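Side-chain contacts in tRNA (guanine(26)-N(2))-dimethyltransferase (Pyrococcus horikoshii, PDB 2DUL), which probably transfers two methyl groups from S-adenosyl-L-methionine to the N2 atom of guanosine 26 in a number of tRNAs: residues 63-68 / 134-139; 188-193 / 328-333; 285-290 / 311-316. All coordinates share one frame; numbering follows the deposited sequence.

Contact 1 (63-68 / 134-139)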
loop_
_atom_site.group_PDB
_atom_site.type_symbol
_atom_site.label_atom_id
_atom_site.label_comp_id
_atom_site.label_asym_id
_atom_site.label_seq_id
_atom_site.Cartn_x
_atom_site.Cartn_y
_atom_site.Cartn_z
ATOM N N ILE A 63 3.850 18.467 0.042
ATOM C CA ILE A 63 3.886 19.565 -0.918
ATOM C C ILE A 63 3.161 19.156 -2.199
ATOM O O ILE A 63 2.396 19.941 -2.763
ATOM C CB ILE A 63 5.342 19.981 -1.233
ATOM C CG1 ILE A 63 5.938 20.696 -0.016
ATOM C CG2 ILE A 63 5.380 20.899 -2.455
ATOM C CD1 ILE A 63 7.444 20.851 -0.062
ATOM N N ARG A 64 3.380 17.927 -2.658
ATOM C CA ARG A 64 2.697 17.475 -3.867
ATOM C C ARG A 64 1.199 17.318 -3.603
ATOM O O ARG A 64 0.379 17.579 -4.482
ATOM C CB ARG A 64 3.306 16.168 -4.377
ATOM C CG ARG A 64 4.724 16.348 -4.907
ATOM C CD ARG A 64 5.156 15.150 -5.726
ATOM N NE ARG A 64 4.283 14.943 -6.877
ATOM C CZ ARG A 64 4.261 13.831 -7.605
ATOM N NH1 ARG A 64 5.069 12.821 -7.304
ATOM N NH2 ARG A 64 3.419 13.721 -8.626
ATOM N N PHE A 65 0.833 16.899 -2.395
ATOM C CA PHE A 65 -0.587 16.769 -2.054
ATOM C C PHE A 65 -1.237 18.144 -2.225
ATOM O O PHE A 65 -2.299 18.276 -2.834
ATOM C CB PHE A 65 -0.762 16.332 -0.597
ATOM C CG PHE A 65 -0.460 14.878 -0.344
ATOM C CD1 PHE A 65 -0.408 14.395 0.963
ATOM C CD2 PHE A 65 -0.239 13.992 -1.395
ATOM C CE1 PHE A 65 -0.139 13.051 1.220
ATOM C CE2 PHE A 65 0.030 12.647 -1.149
ATOM C CZ PHE A 65 0.080 12.177 0.162
ATOM N N ALA A 66 -0.583 19.162 -1.676
ATOM C CA ALA A 66 -1.086 20.529 -1.742
ATOM C C ALA A 66 -1.124 21.086 -3.168
ATOM O O ALA A 66 -2.096 21.736 -3.562
ATOM C CB ALA A 66 -0.237 21.437 -0.847
ATOM N N LEU A 67 -0.078 20.818 -3.945
ATOM C CA LEU A 67 -0.011 21.324 -5.317
ATOM C C LEU A 67 -0.781 20.532 -6.368
ATOM O O LEU A 67 -1.191 21.095 -7.385
ATOM C CB LEU A 67 1.449 21.409 -5.786
ATOM C CG LEU A 67 2.412 22.389 -5.120
ATOM C CD1 LEU A 67 3.842 22.078 -5.568
ATOM C CD2 LEU A 67 2.029 23.820 -5.475
ATOM N N GLU A 68 -0.990 19.240 -6.129
ATOM C CA GLU A 68 -1.631 18.397 -7.132
ATOM C C GLU A 68 -2.937 17.684 -6.802
ATOM O O GLU A 68 -3.420 16.895 -7.611
ATOM C CB GLU A 68 -0.608 17.362 -7.609
ATOM C CG GLU A 68 0.694 17.987 -8.096
ATOM C CD GLU A 68 1.777 16.962 -8.384
ATOM O OE1 GLU A 68 1.466 15.931 -9.019
ATOM O OE2 GLU A 68 2.941 17.192 -7.983
ATOM N N PHE A 134 -7.450 11.676 5.466
ATOM C CA PHE A 134 -6.450 10.782 4.896
ATOM C C PHE A 134 -5.119 10.950 5.607
ATOM O O PHE A 134 -4.677 12.067 5.866
ATOM C CB PHE A 134 -6.252 11.048 3.395
ATOM C CG PHE A 134 -5.086 10.290 2.787
ATOM C CD1 PHE A 134 -5.082 8.896 2.742
ATOM C CD2 PHE A 134 -3.984 10.973 2.280
ATOM C CE1 PHE A 134 -3.990 8.193 2.200
ATOM C CE2 PHE A 134 -2.889 10.279 1.736
ATOM C CZ PHE A 134 -2.894 8.888 1.697
ATOM N N ILE A 135 -4.498 9.826 5.938
ATOM C CA ILE A 135 -3.193 9.833 6.584
ATOM C C ILE A 135 -2.306 8.914 5.759
ATOM O O ILE A 135 -2.707 7.801 5.423
ATOM C CB ILE A 135 -3.250 9.292 8.042
ATOM C CG1 ILE A 135 -4.020 10.262 8.941
ATOM C CG2 ILE A 135 -1.827 9.100 8.580
ATOM C CD1 ILE A 135 -4.132 9.799 10.397
ATOM N N ASP A 136 -1.116 9.386 5.413
ATOM C CA ASP A 136 -0.177 8.576 4.649
ATOM C C ASP A 136 1.023 8.276 5.549
ATOM O O ASP A 136 1.752 9.178 5.951
ATOM C CB ASP A 136 0.268 9.314 3.381
ATOM C CG ASP A 136 0.907 8.383 2.354
ATOM O OD1 ASP A 136 1.040 8.790 1.180
ATOM O OD2 ASP A 136 1.268 7.243 2.720
ATOM N N LEU A 137 1.188 7.002 5.883
ATOM C CA LEU A 137 2.279 6.538 6.732
ATOM C C LEU A 137 3.352 5.925 5.856
ATOM O O LEU A 137 3.166 4.828 5.321
ATOM C CB LEU A 137 1.785 5.468 7.709
ATOM C CG LEU A 137 0.815 5.850 8.821
ATOM C CD1 LEU A 137 0.576 4.624 9.712
ATOM C CD2 LEU A 137 1.406 7.000 9.640
ATOM N N ASP A 138 4.473 6.623 5.724
ATOM C CA ASP A 138 5.581 6.156 4.897
ATOM C C ASP A 138 6.888 6.292 5.670
ATOM O O ASP A 138 7.669 7.208 5.422
ATOM C CB ASP A 138 5.648 6.994 3.617
ATOM C CG ASP A 138 6.615 6.428 2.598
ATOM O OD1 ASP A 138 6.374 5.302 2.116
ATOM O OD2 ASP A 138 7.616 7.110 2.279
ATOM N N PRO A 139 7.144 5.377 6.619
ATOM C CA PRO A 139 8.358 5.393 7.440
ATOM C C PRO A 139 9.536 4.627 6.845
ATOM O O PRO A 139 9.426 4.020 5.781
ATOM C CB PRO A 139 7.884 4.756 8.733
ATOM C CG PRO A 139 7.008 3.659 8.211
ATOM C CD PRO A 139 6.196 4.364 7.123
#

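Contact 2 (188-193 / 328-333)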
loop_
_atom_site.group_PDB
_atom_site.type_symbol
_atom_site.label_atom_id
_atom_site.label_comp_id
_atom_site.label_asym_id
_atom_site.label_seq_id
_atom_site.Cartn_x
_atom_site.Cartn_y
_atom_site.Cartn_z
ATOM N N ARG A 188 7.481 -17.848 2.563
ATOM C CA ARG A 188 8.510 -17.463 1.606
ATOM C C ARG A 188 8.294 -18.159 0.264
ATOM O O ARG A 188 7.467 -19.063 0.150
ATOM C CB ARG A 188 9.906 -17.763 2.168
ATOM C CG ARG A 188 10.052 -19.062 2.941
ATOM C CD ARG A 188 10.144 -20.277 2.034
ATOM N NE ARG A 188 8.848 -20.908 1.793
ATOM C CZ ARG A 188 8.659 -21.920 0.951
ATOM N NH1 ARG A 188 7.449 -22.438 0.796
ATOM N NH2 ARG A 188 9.680 -22.409 0.256
ATOM N N GLY A 189 9.020 -17.723 -0.759
ATOM C CA GLY A 189 8.865 -18.333 -2.066
ATOM C C GLY A 189 8.163 -17.438 -3.070
ATOM O O GLY A 189 8.027 -16.232 -2.862
ATOM N N GLU A 190 7.696 -18.044 -4.156
ATOM C CA GLU A 190 7.033 -17.323 -5.235
ATOM C C GLU A 190 5.800 -16.505 -4.860
ATOM O O GLU A 190 5.466 -15.545 -5.545
ATOM C CB GLU A 190 6.651 -18.301 -6.354
ATOM C CG GLU A 190 5.738 -19.432 -5.902
ATOM C CD GLU A 190 6.488 -20.717 -5.605
ATOM O OE1 GLU A 190 7.549 -20.661 -4.949
ATOM O OE2 GLU A 190 6.009 -21.791 -6.022
ATOM N N LEU A 191 5.117 -16.881 -3.787
ATOM C CA LEU A 191 3.913 -16.161 -3.382
ATOM C C LEU A 191 4.141 -15.073 -2.332
ATOM O O LEU A 191 3.217 -14.329 -2.006
ATOM C CB LEU A 191 2.874 -17.158 -2.847
ATOM C CG LEU A 191 1.962 -17.896 -3.839
ATOM C CD1 LEU A 191 2.709 -18.258 -5.102
ATOM C CD2 LEU A 191 1.387 -19.129 -3.158
ATOM N N CYS A 192 5.367 -14.958 -1.831
ATOM C CA CYS A 192 5.660 -13.999 -0.766
ATOM C C CYS A 192 5.273 -12.539 -0.994
ATOM O O CYS A 192 4.834 -11.871 -0.056
ATOM C CB CYS A 192 7.135 -14.087 -0.352
ATOM S SG CYS A 192 8.326 -13.422 -1.518
ATOM N N HIS A 193 5.420 -12.031 -2.216
ATOM C CA HIS A 193 5.051 -10.646 -2.475
ATOM C C HIS A 193 3.566 -10.435 -2.163
ATOM O O HIS A 193 3.188 -9.438 -1.545
ATOM C CB HIS A 193 5.335 -10.277 -3.933
ATOM C CG HIS A 193 6.792 -10.260 -4.279
ATOM N ND1 HIS A 193 7.248 -10.208 -5.580
ATOM C CD2 HIS A 193 7.896 -10.289 -3.494
ATOM C CE1 HIS A 193 8.570 -10.209 -5.580
ATOM N NE2 HIS A 193 8.988 -10.257 -4.327
ATOM N N GLY A 328 7.192 -25.357 -12.055
ATOM C CA GLY A 328 7.957 -26.227 -12.927
ATOM C C GLY A 328 9.116 -26.844 -12.157
ATOM O O GLY A 328 9.392 -28.040 -12.288
ATOM N N ARG A 329 9.794 -26.038 -11.343
ATOM C CA ARG A 329 10.923 -26.541 -10.559
ATOM C C ARG A 329 10.482 -27.493 -9.447
ATOM O O ARG A 329 11.151 -28.493 -9.178
ATOM C CB ARG A 329 11.719 -25.381 -9.948
ATOM C CG ARG A 329 12.354 -24.456 -10.970
ATOM C CD ARG A 329 13.239 -23.399 -10.317
ATOM N NE ARG A 329 14.444 -23.964 -9.712
ATOM C CZ ARG A 329 14.516 -24.424 -8.468
ATOM N NH1 ARG A 329 13.449 -24.383 -7.682
ATOM N NH2 ARG A 329 15.654 -24.931 -8.010
ATOM N N ARG A 330 9.359 -27.184 -8.802
ATOM C CA ARG A 330 8.853 -28.025 -7.720
ATOM C C ARG A 330 8.406 -29.393 -8.228
ATOM O O ARG A 330 8.752 -30.422 -7.646
ATOM C CB ARG A 330 7.686 -27.333 -7.000
ATOM C CG ARG A 330 8.081 -26.072 -6.234
ATOM C CD ARG A 330 6.894 -25.465 -5.483
ATOM N NE ARG A 330 7.247 -24.198 -4.838
ATOM C CZ ARG A 330 8.006 -24.083 -3.750
ATOM N NH1 ARG A 330 8.503 -25.162 -3.155
ATOM N NH2 ARG A 330 8.286 -22.880 -3.263
ATOM N N LEU A 331 7.639 -29.403 -9.314
ATOM C CA LEU A 331 7.142 -30.650 -9.888
ATOM C C LEU A 331 8.182 -31.348 -10.765
ATOM O O LEU A 331 8.054 -32.538 -11.063
ATOM C CB LEU A 331 5.879 -30.384 -10.719
ATOM C CG LEU A 331 4.634 -29.920 -9.955
ATOM C CD1 LEU A 331 3.523 -29.591 -10.942
ATOM C CD2 LEU A 331 4.187 -31.010 -8.986
ATOM N N LYS A 332 9.210 -30.607 -11.170
ATOM C CA LYS A 332 10.257 -31.146 -12.033
ATOM C C LYS A 332 9.676 -31.454 -13.404
ATOM O O LYS A 332 9.809 -32.566 -13.918
ATOM C CB LYS A 332 10.860 -32.421 -11.432
ATOM C CG LYS A 332 11.500 -32.224 -10.069
ATOM C CD LYS A 332 12.652 -31.235 -10.136
ATOM C CE LYS A 332 13.273 -31.023 -8.762
ATOM N NZ LYS A 332 13.773 -32.305 -8.185
ATOM N N ILE A 333 9.014 -30.464 -13.988
ATOM C CA ILE A 333 8.427 -30.626 -15.309
ATOM C C ILE A 333 8.768 -29.418 -16.165
ATOM O O ILE A 333 9.160 -28.370 -15.651
ATOM C CB ILE A 333 6.884 -30.751 -15.243
ATOM C CG1 ILE A 333 6.287 -29.496 -14.600
ATOM C CG2 ILE A 333 6.491 -31.998 -14.464
ATOM C CD1 ILE A 333 4.764 -29.466 -14.591
#

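Contact 3 (285-290 / 311-316)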
loop_
_atom_site.group_PDB
_atom_site.type_symbol
_atom_site.label_atom_id
_atom_site.label_comp_id
_atom_site.label_asym_id
_atom_site.label_seq_id
_atom_site.Cartn_x
_atom_site.Cartn_y
_atom_site.Cartn_z
ATOM N N LYS A 285 -13.775 -0.376 -9.354
ATOM C CA LYS A 285 -14.200 0.941 -9.835
ATOM C C LYS A 285 -13.108 1.998 -9.709
ATOM O O LYS A 285 -12.707 2.616 -10.692
ATOM C CB LYS A 285 -15.426 1.428 -9.055
ATOM C CG LYS A 285 -16.657 0.542 -9.152
ATOM C CD LYS A 285 -17.789 1.053 -8.250
ATOM C CE LYS A 285 -17.459 0.919 -6.755
ATOM N NZ LYS A 285 -16.329 1.790 -6.288
ATOM N N ILE A 286 -12.640 2.204 -8.481
ATOM C CA ILE A 286 -11.620 3.203 -8.194
ATOM C C ILE A 286 -10.354 3.029 -9.024
ATOM O O ILE A 286 -9.865 3.986 -9.628
ATOM C CB ILE A 286 -11.267 3.191 -6.687
ATOM C CG1 ILE A 286 -12.513 3.554 -5.876
ATOM C CG2 ILE A 286 -10.135 4.168 -6.400
ATOM C CD1 ILE A 286 -12.326 3.478 -4.375
ATOM N N VAL A 287 -9.825 1.812 -9.066
ATOM C CA VAL A 287 -8.606 1.561 -9.830
ATOM C C VAL A 287 -8.822 1.817 -11.323
ATOM O O VAL A 287 -7.906 2.252 -12.027
ATOM C CB VAL A 287 -8.103 0.125 -9.603
ATOM C CG1 VAL A 287 -6.975 -0.195 -10.572
ATOM C CG2 VAL A 287 -7.613 -0.018 -8.155
ATOM N N SER A 288 -10.033 1.550 -11.805
ATOM C CA SER A 288 -10.342 1.786 -13.210
ATOM C C SER A 288 -10.269 3.300 -13.410
ATOM O O SER A 288 -9.665 3.783 -14.368
ATOM C CB SER A 288 -11.743 1.264 -13.547
ATOM O OG SER A 288 -12.015 1.386 -14.932
ATOM N N LYS A 289 -10.873 4.042 -12.485
ATOM C CA LYS A 289 -10.857 5.501 -12.544
ATOM C C LYS A 289 -9.434 6.042 -12.436
ATOM O O LYS A 289 -9.099 7.051 -13.056
ATOM C CB LYS A 289 -11.695 6.103 -11.415
ATOM C CG LYS A 289 -13.199 5.993 -11.591
ATOM C CD LYS A 289 -13.915 6.904 -10.602
ATOM C CE LYS A 289 -15.421 6.915 -10.816
ATOM N NZ LYS A 289 -16.036 5.589 -10.544
ATOM N N MET A 290 -8.605 5.376 -11.636
ATOM C CA MET A 290 -7.220 5.795 -11.445
ATOM C C MET A 290 -6.419 5.758 -12.742
ATOM O O MET A 290 -5.619 6.657 -13.013
ATOM C CB MET A 290 -6.543 4.913 -10.390
ATOM C CG MET A 290 -7.018 5.183 -8.968
ATOM S SD MET A 290 -6.149 4.174 -7.743
ATOM C CE MET A 290 -4.497 4.936 -7.745
ATOM N N MET A 311 -1.651 -2.662 -15.204
ATOM C CA MET A 311 -1.425 -4.056 -14.853
ATOM C C MET A 311 -2.401 -4.452 -13.744
ATOM O O MET A 311 -3.068 -5.481 -13.831
ATOM C CB MET A 311 0.018 -4.257 -14.374
ATOM C CG MET A 311 0.285 -5.615 -13.741
ATOM S SD MET A 311 -0.049 -7.006 -14.845
ATOM C CE MET A 311 1.594 -7.274 -15.527
ATOM N N ILE A 312 -2.489 -3.622 -12.708
ATOM C CA ILE A 312 -3.376 -3.894 -11.582
ATOM C C ILE A 312 -4.845 -3.797 -11.991
ATOM O O ILE A 312 -5.684 -4.568 -11.521
ATOM C CB ILE A 312 -3.095 -2.915 -10.415
ATOM C CG1 ILE A 312 -1.678 -3.149 -9.887
ATOM C CG2 ILE A 312 -4.113 -3.114 -9.296
ATOM C CD1 ILE A 312 -1.245 -2.166 -8.815
ATOM N N ASP A 313 -5.151 -2.856 -12.875
ATOM C CA ASP A 313 -6.518 -2.672 -13.338
ATOM C C ASP A 313 -7.028 -3.909 -14.085
ATOM O O ASP A 313 -8.180 -4.305 -13.926
ATOM C CB ASP A 313 -6.596 -1.434 -14.240
ATOM C CG ASP A 313 -7.988 -1.194 -14.797
ATOM O OD1 ASP A 313 -8.959 -1.206 -14.010
ATOM O OD2 ASP A 313 -8.109 -0.985 -16.022
ATOM N N GLN A 314 -6.172 -4.533 -14.884
ATOM C CA GLN A 314 -6.592 -5.713 -15.639
ATOM C C GLN A 314 -6.339 -7.014 -14.881
ATOM O O GLN A 314 -6.791 -8.086 -15.287
ATOM C CB GLN A 314 -5.878 -5.749 -16.992
ATOM C CG GLN A 314 -4.401 -6.052 -16.907
ATOM C CD GLN A 314 -4.048 -7.379 -17.555
ATOM O OE1 GLN A 314 -4.633 -8.416 -17.236
ATOM N NE2 GLN A 314 -3.078 -7.354 -18.467
ATOM N N GLU A 315 -5.625 -6.914 -13.768
ATOM C CA GLU A 315 -5.310 -8.088 -12.965
ATOM C C GLU A 315 -6.547 -8.660 -12.274
ATOM O O GLU A 315 -7.343 -7.927 -11.685
ATOM C CB GLU A 315 -4.257 -7.720 -11.915
ATOM C CG GLU A 315 -3.659 -8.899 -11.177
ATOM C CD GLU A 315 -2.473 -8.492 -10.321
ATOM O OE1 GLU A 315 -1.666 -7.657 -10.789
ATOM O OE2 GLU A 315 -2.338 -9.015 -9.193
ATOM N N LEU A 316 -6.710 -9.975 -12.364
ATOM C CA LEU A 316 -7.830 -10.647 -11.725
ATOM C C LEU A 316 -7.625 -10.509 -10.216
ATOM O O LEU A 316 -6.532 -10.762 -9.713
ATOM C CB LEU A 316 -7.837 -12.128 -12.123
ATOM C CG LEU A 316 -8.910 -13.033 -11.527
ATOM C CD1 LEU A 316 -10.289 -12.544 -11.983
ATOM C CD2 LEU A 316 -8.667 -14.483 -11.966
HETATM O O HOH W 1 -10.115 0.465 -16.983
#

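Contact 1 (63-68 / 134-139)
Phe-65, on helix 60-68, points its ring tip at two side chains of strand 132-137, Phe-134 and Asp-136. The rings form an offset edge-to-face pair in which Phe-134 presents its edge, with centroids 6.0 Å apart and planes inclined by 63°. CE2 of Phe-134 lies 3.9 Å from CZ of Phe-65, with CE1 of the same ring about as near. Asp-136 comes to the rim of the Phe-65 ring, near its plane: Asp-136 OD1 lies 3.7 Å from Phe-65 CZ, and carboxylate and ring are nearly coplanar, 15° apart. Two residues apart on the strand, Phe-134 and Asp-136 face the helix together, and in both CG is anti to the backbone N, which lays the two groups side by side before Phe-65.

In the second shell, Val-39 of helix 33-46 packs on both rings and Leu-43 on Phe-65. The stronger partners of Asp-136 are arginines: OD1 bridges to Arg-61 and OD2 to Arg-228. Arg-61, a predicted S-adenosyl-L-methionine-binding residue, also reaches Asp-138, which with Pro-139 follows the strand in a position consistent with motif IV, the (D/N)PP(Y/F)-like motif of class I amino-methyltransferases, here Asp-Pro-Phe.

The buried carboxylate thus has salt bridges at both oxygens, while its OD1 also meets the weakly positive C-H rim of Phe-65 instead of its electron-rich face, an arrangement that probably suits a negative group beside the predicted cofactor site.

Contact 2 (188-193 / 328-333)
Glu-190, in the turn that leads into helix 192-209, and Arg-330, near the end of helix 324-331, approach from opposite directions and join in a salt bridge. From CB of Arg-330 the chain leaves with CG beside the backbone N and then runs fully extended to NE; the side chain touches Phe-252. Arg-330 CD already comes within 3.8 Å of Glu-190 OE2. At NE the contact becomes polar: Arg-330 NE donates to Glu-190 OE2 over 3.0 Å in an almost straight bond of 174°, using the syn lone pair of that oxygen. Beyond CZ, Arg-330 NH2 donates to Glu-190 OE1 at 2.9 Å in a slightly less straight bond, again from the syn side but somewhat out of the carboxylate plane. The grip is therefore side-on and bidentate, one nitrogen to each oxygen. These two bonds hold the carboxylate at the guanidinium edge, nearly coplanar with it (23°), and together should restrict its rotation.

The remaining nitrogen, NH1, is held by the backbone O of Asp-254. Arg-188 comes in from the direction opposite to Arg-330, its NH2 standing 3.8 Å from Arg-330 NH2 with the guanidinium planes 72° apart. Its own NH1 forms a salt bridge with OD1 of Asp-254, and the carboxylates of Glu-190 and Asp-254 probably offset the closeness of the two cations. Glu-190 follows Gly-189, the first residue of a type I turn that ends at Cys-192, and its bent side chain aims the carboxylate at Arg-330.

The bridge joins the approach to helix 192-209 with the end of helix 324-331, and Phe-252 of strand 247-252 packs against Arg-188, Glu-190 and Arg-330, while Leu-331 packs on helix 368-375.

Contact 3 (285-290 / 311-316)
The carboxylate of Asp-313 is the flat group that meets helix 284-295: Ser-288 CA lies obliquely above one side of it, and a water on that same side sits nearer the plane, at OD2. Asp-313 OD1 comes within 3.4 Å of Ser-288 CA, with the serine CB a little farther away at 3.8 Å. Asp-313 OD2 accepts a hydrogen bond from the water at 2.7 Å, and the same water is hydrogen-bonded to Ser-288 OG at 2.9 Å, so that it links the two side chains where Ser-288 is exposed. Asp-313 carries its carboxylate trans to its own backbone N (chi1 178°), which swings the group toward the serine. On the buried side Val-287 slides past Asp-313 in the opposite direction: its CG1 rests 3.7 Å from the aspartate CA. Val-287 CG1 also lies 4.3 Å from Ile-312 CG2, a looser apolar contact.

The backbones come close here, with 5.9 Å between the CA atoms of Ser-288 and Asp-313. Lys-282 bonds to the carbonyl oxygens of Ile-312 and Glu-315 at the end of helix 302-314. Beneath, Ile-312 and Met-290 both pack on Leu-219 of the outermost strand 213-223, and Met-290 also reaches helix 33-46.

The three contacts pass from core to surface. Contact 1 is wholly buried and contact 3 partly so, while contact 2 lies at the surface on the opposite side of the chain's centre from contact 1, about 37 Å away between centres. Contacts 1 and 3 share neighbours: helix 33-46 covers Phe-65 and Phe-134 in contact 1 and also touches helix 284-295 of contact 3, and strand 132-137 of contact 1 belongs to the same sheet as strand 213-223 under contact 3. Their chemistry follows their place. Aromatic packing beside a carboxylate paired with arginines marks contact 1, near the predicted cofactor site; contact 3 combines apolar touches with a water bridge; contact 2 relies on a direct bidentate salt bridge.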